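Local atomic coordinates of Mgp-operon protein 3 (Mycoplasma pneumoniae, PDB entry 6RJ1), a protein that probably acts in cell adhesion as the extracellular part of a membrane-bound adhesin of this human pathogen, alongside the adhesin P1. Residues L61-F66 against G367-G372; T359-H364 against P371-W376; E938-I943 against G961-D966. One frame throughout, in Å; residues are numbered along the deposited sequence.

Contact 1 of 3, residues L61-F66 against G367-G372; sequences LVRVKF and GVIVPG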
ATOM      1  N   LEU A  61      20.122  10.240   6.554  1.00 69.46           N
ATOM      2  CA  LEU A  61      21.428   9.700   6.885  1.00 69.03           C
ATOM      3  C   LEU A  61      21.333   8.342   7.560  1.00 73.27           C
ATOM      4  O   LEU A  61      22.371   7.757   7.867  1.00 74.25           O
ATOM      5  CB  LEU A  61      22.241  10.685   7.739  1.00 69.01           C
ATOM      6  CG  LEU A  61      22.800  11.909   7.020  1.00 73.42           C
ATOM      7  CD1 LEU A  61      23.304  12.918   8.016  1.00 73.53           C
ATOM      8  CD2 LEU A  61      23.906  11.540   6.046  1.00 75.97           C
ATOM      9  N   VAL A  62      20.103   7.830   7.786  1.00 68.66           N
ATOM     10  CA  VAL A  62      19.892   6.521   8.405  1.00 67.84           C
ATOM     11  C   VAL A  62      20.430   5.416   7.475  1.00 71.67           C
ATOM     12  O   VAL A  62      20.205   5.478   6.268  1.00 72.00           O
ATOM     13  CB  VAL A  62      18.417   6.296   8.858  1.00 71.36           C
ATOM     14  CG1 VAL A  62      17.466   6.063   7.681  1.00 70.93           C
ATOM     15  CG2 VAL A  62      18.317   5.164   9.873  1.00 71.07           C
ATOM     16  N   ARG A  63      21.201   4.464   8.023  1.00 66.89           N
ATOM     17  CA  ARG A  63      21.750   3.350   7.254  1.00 65.85           C
ATOM     18  C   ARG A  63      21.475   2.031   7.966  1.00 68.54           C
ATOM     19  O   ARG A  63      21.745   1.912   9.159  1.00 67.36           O
ATOM     20  CB  ARG A  63      23.250   3.547   6.935  1.00 63.27           C
ATOM     21  CG  ARG A  63      23.537   4.651   5.905  1.00 62.72           C
ATOM     22  CD  ARG A  63      22.870   4.423   4.551  1.00 63.42           C
ATOM     23  NE  ARG A  63      23.195   5.473   3.584  1.00 69.84           N
ATOM     24  CZ  ARG A  63      22.579   6.653   3.504  1.00 82.89           C
ATOM     25  NH1 ARG A  63      21.595   6.956   4.343  1.00 66.13           N
ATOM     26  NH2 ARG A  63      22.945   7.540   2.585  1.00 67.78           N
ATOM     27  N   VAL A  64      20.874   1.065   7.247  1.00 64.18           N
ATOM     28  CA  VAL A  64      20.526  -0.235   7.827  1.00 63.48           C
ATOM     29  C   VAL A  64      21.296  -1.365   7.135  1.00 69.76           C
ATOM     30  O   VAL A  64      21.515  -1.315   5.924  1.00 69.78           O
ATOM     31  CB  VAL A  64      18.983  -0.478   7.878  1.00 65.71           C
ATOM     32  CG1 VAL A  64      18.637  -1.803   8.547  1.00 65.12           C
ATOM     33  CG2 VAL A  64      18.262   0.665   8.591  1.00 65.05           C
ATOM     34  N   LYS A  65      21.745  -2.360   7.926  1.00 67.50           N
ATOM     35  CA  LYS A  65      22.423  -3.543   7.414  1.00 67.48           C
ATOM     36  C   LYS A  65      21.723  -4.826   7.879  1.00 71.92           C
ATOM     37  O   LYS A  65      21.166  -4.880   8.980  1.00 70.95           O
ATOM     38  CB  LYS A  65      23.939  -3.546   7.725  1.00 70.10           C
ATOM     39  CG  LYS A  65      24.341  -3.821   9.178  1.00 88.11           C
ATOM     40  CD  LYS A  65      25.841  -4.028   9.350  1.00 96.47           C
ATOM     41  CE  LYS A  65      26.278  -4.225  10.793  1.00109.52           C
ATOM     42  NZ  LYS A  65      26.058  -3.010  11.636  1.00114.89           N
ATOM     43  N   PHE A  66      21.730  -5.834   7.014  1.00 69.45           N
ATOM     44  CA  PHE A  66      21.195  -7.158   7.300  1.00 69.31           C
ATOM     45  C   PHE A  66      22.363  -8.145   7.240  1.00 77.13           C
ATOM     46  O   PHE A  66      23.087  -8.193   6.242  1.00 75.33           O
ATOM     47  CB  PHE A  66      20.063  -7.533   6.321  1.00 69.67           C
ATOM     48  CG  PHE A  66      19.594  -8.970   6.384  1.00 69.41           C
ATOM     49  CD1 PHE A  66      18.925  -9.454   7.500  1.00 70.71           C
ATOM     50  CD2 PHE A  66      19.797  -9.830   5.313  1.00 70.48           C
ATOM     51  CE1 PHE A  66      18.482 -10.778   7.552  1.00 71.01           C
ATOM     52  CE2 PHE A  66      19.352 -11.157   5.366  1.00 72.48           C
ATOM     53  CZ  PHE A  66      18.701 -11.621   6.486  1.00 70.04           C
ATOM     54  N   GLY A 367       9.928   9.424  -0.441  1.00 62.02           N
ATOM     55  CA  GLY A 367      10.596   9.150   0.819  1.00 61.72           C
ATOM     56  C   GLY A 367      11.734   8.165   0.671  1.00 64.98           C
ATOM     57  O   GLY A 367      12.178   7.578   1.662  1.00 65.11           O
ATOM     58  N   VAL A 368      12.202   7.965  -0.568  1.00 59.82           N
ATOM     59  CA  VAL A 368      13.320   7.075  -0.856  1.00 59.35           C
ATOM     60  C   VAL A 368      14.577   7.942  -0.729  1.00 65.24           C
ATOM     61  O   VAL A 368      14.582   9.083  -1.205  1.00 66.43           O
ATOM     62  CB  VAL A 368      13.159   6.395  -2.251  1.00 62.34           C
ATOM     63  CG1 VAL A 368      14.451   5.741  -2.723  1.00 61.96           C
ATOM     64  CG2 VAL A 368      12.024   5.375  -2.238  1.00 61.84           C
ATOM     65  N   ILE A 369      15.602   7.443  -0.019  1.00 61.95           N
ATOM     66  CA  ILE A 369      16.868   8.167   0.159  1.00 61.87           C
ATOM     67  C   ILE A 369      17.625   8.177  -1.176  1.00 68.03           C
ATOM     68  O   ILE A 369      18.118   7.135  -1.619  1.00 67.59           O
ATOM     69  CB  ILE A 369      17.739   7.612   1.334  1.00 64.22           C
ATOM     70  CG1 ILE A 369      16.971   7.610   2.681  1.00 63.26           C
ATOM     71  CG2 ILE A 369      19.091   8.361   1.436  1.00 64.78           C
ATOM     72  CD1 ILE A 369      17.548   6.657   3.737  1.00 64.54           C
ATOM     73  N   VAL A 370      17.662   9.345  -1.830  1.00 66.33           N
ATOM     74  CA  VAL A 370      18.384   9.544  -3.085  1.00 67.44           C
ATOM     75  C   VAL A 370      19.553  10.498  -2.789  1.00 75.62           C
ATOM     76  O   VAL A 370      19.360  11.719  -2.773  1.00 75.80           O
ATOM     77  CB  VAL A 370      17.487  10.010  -4.270  1.00 71.04           C
ATOM     78  CG1 VAL A 370      18.295  10.141  -5.559  1.00 70.23           C
ATOM     79  CG2 VAL A 370      16.311   9.058  -4.482  1.00 71.07           C
ATOM     80  N   PRO A 371      20.755   9.959  -2.477  1.00 75.18           N
ATOM     81  CA  PRO A 371      21.900  10.845  -2.169  1.00 75.81           C
ATOM     82  C   PRO A 371      22.240  11.815  -3.302  1.00 81.91           C
ATOM     83  O   PRO A 371      22.260  11.426  -4.468  1.00 80.49           O
ATOM     84  CB  PRO A 371      23.043   9.867  -1.857  1.00 77.25           C
ATOM     85  CG  PRO A 371      22.362   8.570  -1.529  1.00 81.69           C
ATOM     86  CD  PRO A 371      21.147   8.538  -2.408  1.00 77.17           C
ATOM     87  N   GLY A 372      22.459  13.075  -2.935  1.00 81.81           N
ATOM     88  CA  GLY A 372      22.756  14.163  -3.863  1.00 82.92           C
ATOM     89  C   GLY A 372      21.522  14.973  -4.207  1.00 89.84           C
ATOM     90  O   GLY A 372      21.619  16.003  -4.882  1.00 90.05           O
TER

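Contact 2 of 3, residues T359-H364 against P371-W376; sequences TAQALH and PGLEKW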
ATOM      1  N   THR A 359      14.096   8.218 -12.665  1.00 66.82           N
ATOM      2  CA  THR A 359      13.030   8.643 -11.757  1.00 67.18           C
ATOM      3  C   THR A 359      13.564   9.051 -10.378  1.00 71.81           C
ATOM      4  O   THR A 359      12.853   8.920  -9.376  1.00 72.54           O
ATOM      5  CB  THR A 359      11.928   7.582 -11.694  1.00 78.62           C
ATOM      6  OG1 THR A 359      12.518   6.311 -11.406  1.00 83.89           O
ATOM      7  CG2 THR A 359      11.109   7.507 -12.982  1.00 77.50           C
ATOM      8  N   ALA A 360      14.799   9.595 -10.340  1.00 67.53           N
ATOM      9  CA  ALA A 360      15.476  10.043  -9.121  1.00 67.01           C
ATOM     10  C   ALA A 360      14.646  11.007  -8.263  1.00 71.06           C
ATOM     11  O   ALA A 360      14.491  10.767  -7.060  1.00 70.75           O
ATOM     12  CB  ALA A 360      16.819  10.666  -9.462  1.00 67.37           C
ATOM     13  N   GLN A 361      14.091  12.069  -8.888  1.00 66.89           N
ATOM     14  CA  GLN A 361      13.295  13.102  -8.209  1.00 65.94           C
ATOM     15  C   GLN A 361      11.936  12.597  -7.761  1.00 69.60           C
ATOM     16  O   GLN A 361      11.389  13.105  -6.779  1.00 69.10           O
ATOM     17  CB  GLN A 361      13.172  14.377  -9.052  1.00 66.60           C
ATOM     18  CG  GLN A 361      14.516  14.980  -9.461  1.00 67.25           C
ATOM     19  CD  GLN A 361      15.017  14.486 -10.808  1.00 77.77           C
ATOM     20  OE1 GLN A 361      14.656  13.407 -11.299  1.00 70.48           O
ATOM     21  NE2 GLN A 361      15.867  15.277 -11.438  1.00 70.57           N
ATOM     22  N   ALA A 362      11.400  11.586  -8.468  1.00 66.12           N
ATOM     23  CA  ALA A 362      10.127  10.955  -8.129  1.00 65.75           C
ATOM     24  C   ALA A 362      10.312  10.122  -6.865  1.00 68.48           C
ATOM     25  O   ALA A 362       9.488  10.217  -5.957  1.00 67.82           O
ATOM     26  CB  ALA A 362       9.634  10.089  -9.280  1.00 66.54           C
ATOM     27  N   LEU A 363      11.438   9.371  -6.784  1.00 64.01           N
ATOM     28  CA  LEU A 363      11.793   8.535  -5.635  1.00 63.33           C
ATOM     29  C   LEU A 363      12.052   9.362  -4.387  1.00 68.51           C
ATOM     30  O   LEU A 363      11.493   9.055  -3.341  1.00 69.12           O
ATOM     31  CB  LEU A 363      12.998   7.634  -5.940  1.00 62.92           C
ATOM     32  CG  LEU A 363      12.813   6.565  -7.013  1.00 66.50           C
ATOM     33  CD1 LEU A 363      14.152   6.152  -7.594  1.00 66.05           C
ATOM     34  CD2 LEU A 363      12.033   5.355  -6.476  1.00 68.20           C
ATOM     35  N   HIS A 364      12.868  10.426  -4.495  1.00 65.89           N
ATOM     36  CA  HIS A 364      13.170  11.339  -3.385  1.00 65.57           C
ATOM     37  C   HIS A 364      11.865  11.852  -2.727  1.00 68.17           C
ATOM     38  O   HIS A 364      11.775  11.915  -1.500  1.00 67.16           O
ATOM     39  CB  HIS A 364      14.029  12.521  -3.882  1.00 66.51           C
ATOM     40  CG  HIS A 364      14.102  13.649  -2.901  1.00 70.09           C
ATOM     41  ND1 HIS A 364      14.921  13.582  -1.787  1.00 71.98           N
ATOM     42  CD2 HIS A 364      13.401  14.805  -2.860  1.00 71.97           C
ATOM     43  CE1 HIS A 364      14.703  14.698  -1.113  1.00 71.54           C
ATOM     44  NE2 HIS A 364      13.797  15.467  -1.721  1.00 71.95           N
ATOM     45  N   PRO A 371      20.755   9.959  -2.477  1.00 75.18           N
ATOM     46  CA  PRO A 371      21.900  10.845  -2.169  1.00 75.81           C
ATOM     47  C   PRO A 371      22.240  11.815  -3.302  1.00 81.91           C
ATOM     48  O   PRO A 371      22.260  11.426  -4.468  1.00 80.49           O
ATOM     49  CB  PRO A 371      23.043   9.867  -1.857  1.00 77.25           C
ATOM     50  CG  PRO A 371      22.362   8.570  -1.529  1.00 81.69           C
ATOM     51  CD  PRO A 371      21.147   8.538  -2.408  1.00 77.17           C
ATOM     52  N   GLY A 372      22.459  13.075  -2.935  1.00 81.81           N
ATOM     53  CA  GLY A 372      22.756  14.163  -3.863  1.00 82.92           C
ATOM     54  C   GLY A 372      21.522  14.973  -4.207  1.00 89.84           C
ATOM     55  O   GLY A 372      21.619  16.003  -4.882  1.00 90.05           O
ATOM     56  N   LEU A 373      20.349  14.497  -3.738  1.00 87.67           N
ATOM     57  CA  LEU A 373      19.032  15.102  -3.925  1.00 88.12           C
ATOM     58  C   LEU A 373      18.384  15.491  -2.582  1.00 95.38           C
ATOM     59  O   LEU A 373      17.247  15.968  -2.574  1.00 95.03           O
ATOM     60  CB  LEU A 373      18.120  14.125  -4.688  1.00 87.81           C
ATOM     61  CG  LEU A 373      17.903  14.396  -6.166  1.00 91.59           C
ATOM     62  CD1 LEU A 373      19.139  14.045  -6.986  1.00 91.87           C
ATOM     63  CD2 LEU A 373      16.725  13.616  -6.670  1.00 92.06           C
ATOM     64  N   GLU A 374      19.106  15.302  -1.457  1.00 94.51           N
ATOM     65  CA  GLU A 374      18.617  15.643  -0.114  1.00 95.77           C
ATOM     66  C   GLU A 374      18.708  17.155   0.161  1.00101.87           C
ATOM     67  O   GLU A 374      19.644  17.811  -0.307  1.00101.27           O
ATOM     68  CB  GLU A 374      19.364  14.863   0.975  1.00 97.34           C
ATOM     69  CG  GLU A 374      19.446  13.363   0.748  1.00109.55           C
ATOM     70  CD  GLU A 374      20.863  12.827   0.648  1.00133.86           C
ATOM     71  OE1 GLU A 374      21.689  13.444  -0.066  1.00125.71           O
ATOM     72  OE2 GLU A 374      21.151  11.793   1.293  1.00130.79           O
ATOM     73  N   LYS A 375      17.738  17.678   0.949  1.00100.18           N
ATOM     74  CA  LYS A 375      17.536  19.086   1.354  1.00100.91           C
ATOM     75  C   LYS A 375      18.809  19.857   1.801  1.00105.95           C
ATOM     76  O   LYS A 375      19.029  20.986   1.349  1.00105.33           O
ATOM     77  CB  LYS A 375      16.446  19.193   2.447  1.00103.85           C
ATOM     78  CG  LYS A 375      16.619  18.245   3.642  1.00119.47           C
ATOM     79  CD  LYS A 375      15.838  18.709   4.860  1.00127.62           C
ATOM     80  CE  LYS A 375      16.297  18.017   6.118  1.00131.95           C
ATOM     81  NZ  LYS A 375      15.750  18.678   7.326  1.00138.02           N
ATOM     82  N   TRP A 376      19.622  19.255   2.682  1.00103.43           N
ATOM     83  CA  TRP A 376      20.851  19.845   3.225  1.00142.69           C
ATOM     84  C   TRP A 376      22.031  19.778   2.250  1.00147.61           C
ATOM     85  O   TRP A 376      22.028  18.991   1.304  1.00 98.05           O
ATOM     86  CB  TRP A 376      21.210  19.206   4.579  1.00141.70           C
ATOM     87  CG  TRP A 376      20.832  17.757   4.686  1.00142.91           C
ATOM     88  CD1 TRP A 376      19.705  17.246   5.259  1.00145.85           C
ATOM     89  CD2 TRP A 376      21.539  16.642   4.127  1.00142.84           C
ATOM     90  NE1 TRP A 376      19.679  15.877   5.118  1.00145.30           N
ATOM     91  CE2 TRP A 376      20.799  15.479   4.436  1.00146.72           C
ATOM     92  CE3 TRP A 376      22.741  16.510   3.411  1.00144.18           C
ATOM     93  CZ2 TRP A 376      21.224  14.199   4.061  1.00146.08           C
ATOM     94  CZ3 TRP A 376      23.158  15.244   3.034  1.00145.73           C
ATOM     95  CH2 TRP A 376      22.409  14.105   3.366  1.00146.38           C
TER

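Contact 3 of 3, residues E938-I943 against G961-D966; sequences EFSAVI and GLFEKD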
ATOM      1  N   GLU A 938     -19.287  28.680   8.736  1.00 96.51           N
ATOM      2  CA  GLU A 938     -19.640  29.444   7.542  1.00 95.69           C
ATOM      3  C   GLU A 938     -18.443  29.942   6.727  1.00 97.05           C
ATOM      4  O   GLU A 938     -18.606  30.167   5.534  1.00 97.99           O
ATOM      5  CB  GLU A 938     -20.537  30.642   7.908  1.00 97.15           C
ATOM      6  CG  GLU A 938     -21.853  30.278   8.575  1.00109.60           C
ATOM      7  CD  GLU A 938     -22.972  31.296   8.439  1.00134.43           C
ATOM      8  OE1 GLU A 938     -22.694  32.518   8.492  1.00126.68           O
ATOM      9  OE2 GLU A 938     -24.139  30.863   8.289  1.00130.63           O
ATOM     10  N   PHE A 939     -17.275  30.176   7.349  1.00 89.51           N
ATOM     11  CA  PHE A 939     -16.126  30.724   6.618  1.00 87.06           C
ATOM     12  C   PHE A 939     -14.798  30.013   6.831  1.00 87.33           C
ATOM     13  O   PHE A 939     -14.526  29.497   7.917  1.00 87.02           O
ATOM     14  CB  PHE A 939     -15.946  32.212   6.940  1.00 88.23           C
ATOM     15  CG  PHE A 939     -17.045  33.129   6.469  1.00 89.13           C
ATOM     16  CD1 PHE A 939     -18.120  33.437   7.298  1.00 91.80           C
ATOM     17  CD2 PHE A 939     -16.977  33.738   5.223  1.00 91.01           C
ATOM     18  CE1 PHE A 939     -19.116  34.328   6.880  1.00 92.47           C
ATOM     19  CE2 PHE A 939     -17.979  34.622   4.803  1.00 93.43           C
ATOM     20  CZ  PHE A 939     -19.042  34.908   5.634  1.00 91.37           C
ATOM     21  N   SER A 940     -13.947  30.054   5.797  1.00 80.87           N
ATOM     22  CA  SER A 940     -12.608  29.488   5.818  1.00 79.81           C
ATOM     23  C   SER A 940     -11.622  30.424   5.132  1.00 82.44           C
ATOM     24  O   SER A 940     -11.987  31.124   4.187  1.00 81.90           O
ATOM     25  CB  SER A 940     -12.589  28.104   5.180  1.00 82.39           C
ATOM     26  OG  SER A 940     -13.378  27.206   5.941  1.00 90.85           O
ATOM     27  N   ALA A 941     -10.383  30.463   5.643  1.00 78.02           N
ATOM     28  CA  ALA A 941      -9.306  31.298   5.116  1.00 77.33           C
ATOM     29  C   ALA A 941      -8.236  30.436   4.464  1.00 81.41           C
ATOM     30  O   ALA A 941      -7.865  29.393   5.002  1.00 80.40           O
ATOM     31  CB  ALA A 941      -8.698  32.133   6.221  1.00 77.74           C
ATOM     32  N   VAL A 942      -7.764  30.862   3.287  1.00 78.24           N
ATOM     33  CA  VAL A 942      -6.766  30.148   2.492  1.00 77.37           C
ATOM     34  C   VAL A 942      -5.495  31.015   2.385  1.00 80.23           C
ATOM     35  O   VAL A 942      -5.487  32.037   1.691  1.00 79.12           O
ATOM     36  CB  VAL A 942      -7.380  29.720   1.126  1.00 80.91           C
ATOM     37  CG1 VAL A 942      -6.371  28.994   0.247  1.00 80.41           C
ATOM     38  CG2 VAL A 942      -8.617  28.857   1.338  1.00 80.72           C
ATOM     39  N   ILE A 943      -4.448  30.621   3.139  1.00 77.28           N
ATOM     40  CA  ILE A 943      -3.151  31.309   3.204  1.00 77.51           C
ATOM     41  C   ILE A 943      -2.269  30.862   2.034  1.00 84.95           C
ATOM     42  O   ILE A 943      -2.126  29.666   1.772  1.00 83.30           O
ATOM     43  CB  ILE A 943      -2.414  31.189   4.573  1.00 79.72           C
ATOM     44  CG1 ILE A 943      -3.372  31.022   5.808  1.00 79.67           C
ATOM     45  CG2 ILE A 943      -1.435  32.335   4.767  1.00 78.98           C
ATOM     46  CD1 ILE A 943      -4.463  32.077   6.122  1.00 82.74           C
ATOM     47  N   GLY A 961     -20.059  22.417   2.937  1.00 99.22           N
ATOM     48  CA  GLY A 961     -18.912  21.796   2.286  1.00 98.26           C
ATOM     49  C   GLY A 961     -18.566  22.369   0.927  1.00100.98           C
ATOM     50  O   GLY A 961     -17.517  22.032   0.375  1.00 99.75           O
ATOM     51  N   LEU A 962     -19.455  23.213   0.358  1.00 97.71           N
ATOM     52  CA  LEU A 962     -19.243  23.884  -0.931  1.00 97.29           C
ATOM     53  C   LEU A 962     -18.726  25.307  -0.665  1.00 99.69           C
ATOM     54  O   LEU A 962     -19.241  25.988   0.221  1.00 99.53           O
ATOM     55  CB  LEU A 962     -20.538  23.905  -1.766  1.00 97.51           C
ATOM     56  CG  LEU A 962     -20.438  23.598  -3.286  1.00102.70           C
ATOM     57  CD1 LEU A 962     -19.714  24.715  -4.066  1.00103.19           C
ATOM     58  CD2 LEU A 962     -19.860  22.211  -3.567  1.00104.50           C
ATOM     59  N   PHE A 963     -17.689  25.735  -1.404  1.00 94.20           N
ATOM     60  CA  PHE A 963     -17.040  27.025  -1.194  1.00 92.84           C
ATOM     61  C   PHE A 963     -17.108  27.996  -2.347  1.00 95.87           C
ATOM     62  O   PHE A 963     -16.990  27.605  -3.506  1.00 94.94           O
ATOM     63  CB  PHE A 963     -15.581  26.827  -0.792  1.00 94.18           C
ATOM     64  CG  PHE A 963     -15.383  26.178   0.551  1.00 95.33           C
ATOM     65  CD1 PHE A 963     -15.275  26.945   1.702  1.00 98.05           C
ATOM     66  CD2 PHE A 963     -15.260  24.798   0.661  1.00 97.38           C
ATOM     67  CE1 PHE A 963     -15.066  26.344   2.942  1.00 99.03           C
ATOM     68  CE2 PHE A 963     -15.052  24.195   1.901  1.00100.03           C
ATOM     69  CZ  PHE A 963     -14.958  24.971   3.033  1.00 98.24           C
ATOM     70  N   GLU A 964     -17.239  29.283  -2.003  1.00 92.93           N
ATOM     71  CA  GLU A 964     -17.273  30.391  -2.947  1.00 93.14           C
ATOM     72  C   GLU A 964     -16.512  31.552  -2.338  1.00 96.20           C
ATOM     73  O   GLU A 964     -16.773  31.923  -1.192  1.00 95.35           O
ATOM     74  CB  GLU A 964     -18.727  30.787  -3.266  1.00 94.93           C
ATOM     75  CG  GLU A 964     -18.924  31.466  -4.616  1.00109.94           C
ATOM     76  CD  GLU A 964     -18.721  30.583  -5.833  1.00143.34           C
ATOM     77  OE1 GLU A 964     -19.697  29.919  -6.255  1.00143.13           O
ATOM     78  OE2 GLU A 964     -17.593  30.565  -6.375  1.00143.22           O
ATOM     79  N   LYS A 965     -15.549  32.103  -3.094  1.00 93.02           N
ATOM     80  CA  LYS A 965     -14.687  33.211  -2.677  1.00 92.88           C
ATOM     81  C   LYS A 965     -15.481  34.485  -2.389  1.00 98.90           C
ATOM     82  O   LYS A 965     -16.347  34.869  -3.187  1.00 98.63           O
ATOM     83  CB  LYS A 965     -13.617  33.476  -3.753  1.00 94.42           C
ATOM     84  CG  LYS A 965     -12.525  34.459  -3.368  1.00 97.91           C
ATOM     85  CD  LYS A 965     -11.898  35.056  -4.619  1.00105.40           C
ATOM     86  CE  LYS A 965     -11.078  36.299  -4.355  1.00115.08           C
ATOM     87  NZ  LYS A 965      -9.724  35.984  -3.821  1.00123.16           N
ATOM     88  N   ASP A 966     -15.186  35.131  -1.241  1.00 96.69           N
ATOM     89  CA  ASP A 966     -15.812  36.389  -0.849  1.00 96.94           C
ATOM     90  C   ASP A 966     -14.827  37.492  -1.193  1.00102.88           C
ATOM     91  O   ASP A 966     -13.892  37.733  -0.437  1.00103.11           O
ATOM     92  CB  ASP A 966     -16.177  36.396   0.648  1.00 98.65           C
ATOM     93  CG  ASP A 966     -17.111  37.521   1.055  1.00110.25           C
ATOM     94  OD1 ASP A 966     -16.708  38.697   0.949  1.00111.63           O
ATOM     95  OD2 ASP A 966     -18.239  37.225   1.494  1.00117.50           O
TER

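Contact 1 of 3, residues L61-F66 against G367-G372
I369, in the loop that follows the Schellman motif closing helix 360-365, packs against V62 and R63 just where the chain enters strand 64-66. The contact is a buried packing of side chains, without a hydrogen bond between the two segments. The I369 side chain offers two branches to two neighbours. Its CD1 methyl lies 4.0 Å from V62 CG1, with the two side chains crossing at about a right angle, and the same I369 CD1 comes to 3.9 Å from V62 O. The other branch, I369 CG2, sits obliquely against the guanidinium, 4.1 Å from R63 NH1. Farther along the loop the P371 ring touches the same guanidinium, its CG 4.3 Å from R63 NH2.

A bend at chi2 (-59°) curls the arginine back toward its own backbone, and R63 NH1 donates to V62 O at 2.8 Å. The acceptor lies in the guanidinium plane, while the nitrogen stands 52° above the carbonyl plane. A second bond from R63 NH1, to A60 O, helps fix the rotation of the group.

Helix 446-454 flanks both segments: T448 OG1 bonds V64 N, Q449 OE1 bonds I369 N, and Y451 and H452 touch V62 and I369. R63 also packs on helix 86-93, and strand 64-66 pairs antiparallel with strand 82-84.

Contact 2 of 3, residues T359-H364 against P371-W376
With CG of H364 turned anti to the backbone N (chi1 166°), the imidazole reaches out from helix 360-365 toward L373, whose own chi1 of -102°, off the staggered values, sends the isobutyl group back at the helix. This is a helix-loop turn in which the loop after helix 360-365 passes beside its last turn and L373 points back at it. The leucine packs on A360, its neighbour Q361, and H364, which lies one turn after A360.

One methyl, L373 CD2, does nearly all the apolar touching. It lies 3.8 Å from Q361 CG and also meets A360 CB and H364 CB. The same L373 CD2 approaches A360 O at 3.6 Å, a carbonyl already engaged in the helical bond from H364 N. The Q361 side chain crosses the leucine at about a right angle and, bent at chi2, carries its amide onward to Q879, whose NE2 is bonded to Q361 OE1.

The backbone of the loop meets the histidine differently. L373 O lies over one face of the imidazole, displaced toward the rim, with H364 CE1 as its nearest ring atom at 3.2 Å. Although H364 ND1 is also near this oxygen, the angle is poor and no hydrogen bond forms.

Beyond the leucine, K375 NZ reaches the distant N-terminal part of the chain, bonding to P38 O and Y40 O, while E374 CB packs locally over one face of the W376 indole, toward its rim. The E374 carboxylate turns back on the chain, where G372 N donates to E374 OE1 at 3.0 Å, approaching from 49° above the carboxylate plane.

Contact 3 of 3, residues E938-I943 against G961-D966
S940 and F963 meet across the four-stranded antiparallel sheet near the C-terminus, although their strands, 939-945 and 962-965, are not neighbours: strand 952-959 runs between them. The two side chains reach toward each other on one face of the sheet. S940 OG lies at the edge of the phenyl ring, near its plane, 3.5 Å from F963 CE1. The serine methylene follows close behind, with S940 CB 3.8 Å from the same F963 CE1. A chi1 of -67° sets the ring anti to its carbonyl carbon and beside its backbone N.

On the other face a looser pair forms. F939, adjacent to S940 and thus alternating with it, brings its ring edge toward the D966 carboxylate.

The second shell explains these positions. The intervening strand supplies the backbone pairing of S940 with Y956, and its side chains touch both rings, I955 meeting F939, and Y956 and N958 meeting F963. D966 in turn is the N-cap of helix 967-974: its OD1 accepts a bond from L969 N, and L969 itself packs on F939. The aspartate is therefore held at the helix start by this bond, while D966 OD2 lies near the plane of the F939 ring at its edge, 4.2 Å from F939 CE2.

How the contacts relate
Contacts 1 and 2 are neighbours, their centres 11 Å apart, and they share P371 and G372 in the loop after helix 360-365. One side of that loop meets the segment leading into strand 64-66, while its continuation packs beside the helix; the two are joined by a probable hydrogen bond from V368 N to L363 O and by V370 packing on the helix. Contact 3 comes later in the chain, in the C-terminal antiparallel sheet, its centre 41 Å from that of contact 1 and 35 Å from that of contact 2, with no touch. A single loop thus links early and middle parts of the chain; the sheet of contact 3 itself touches an early part at T21.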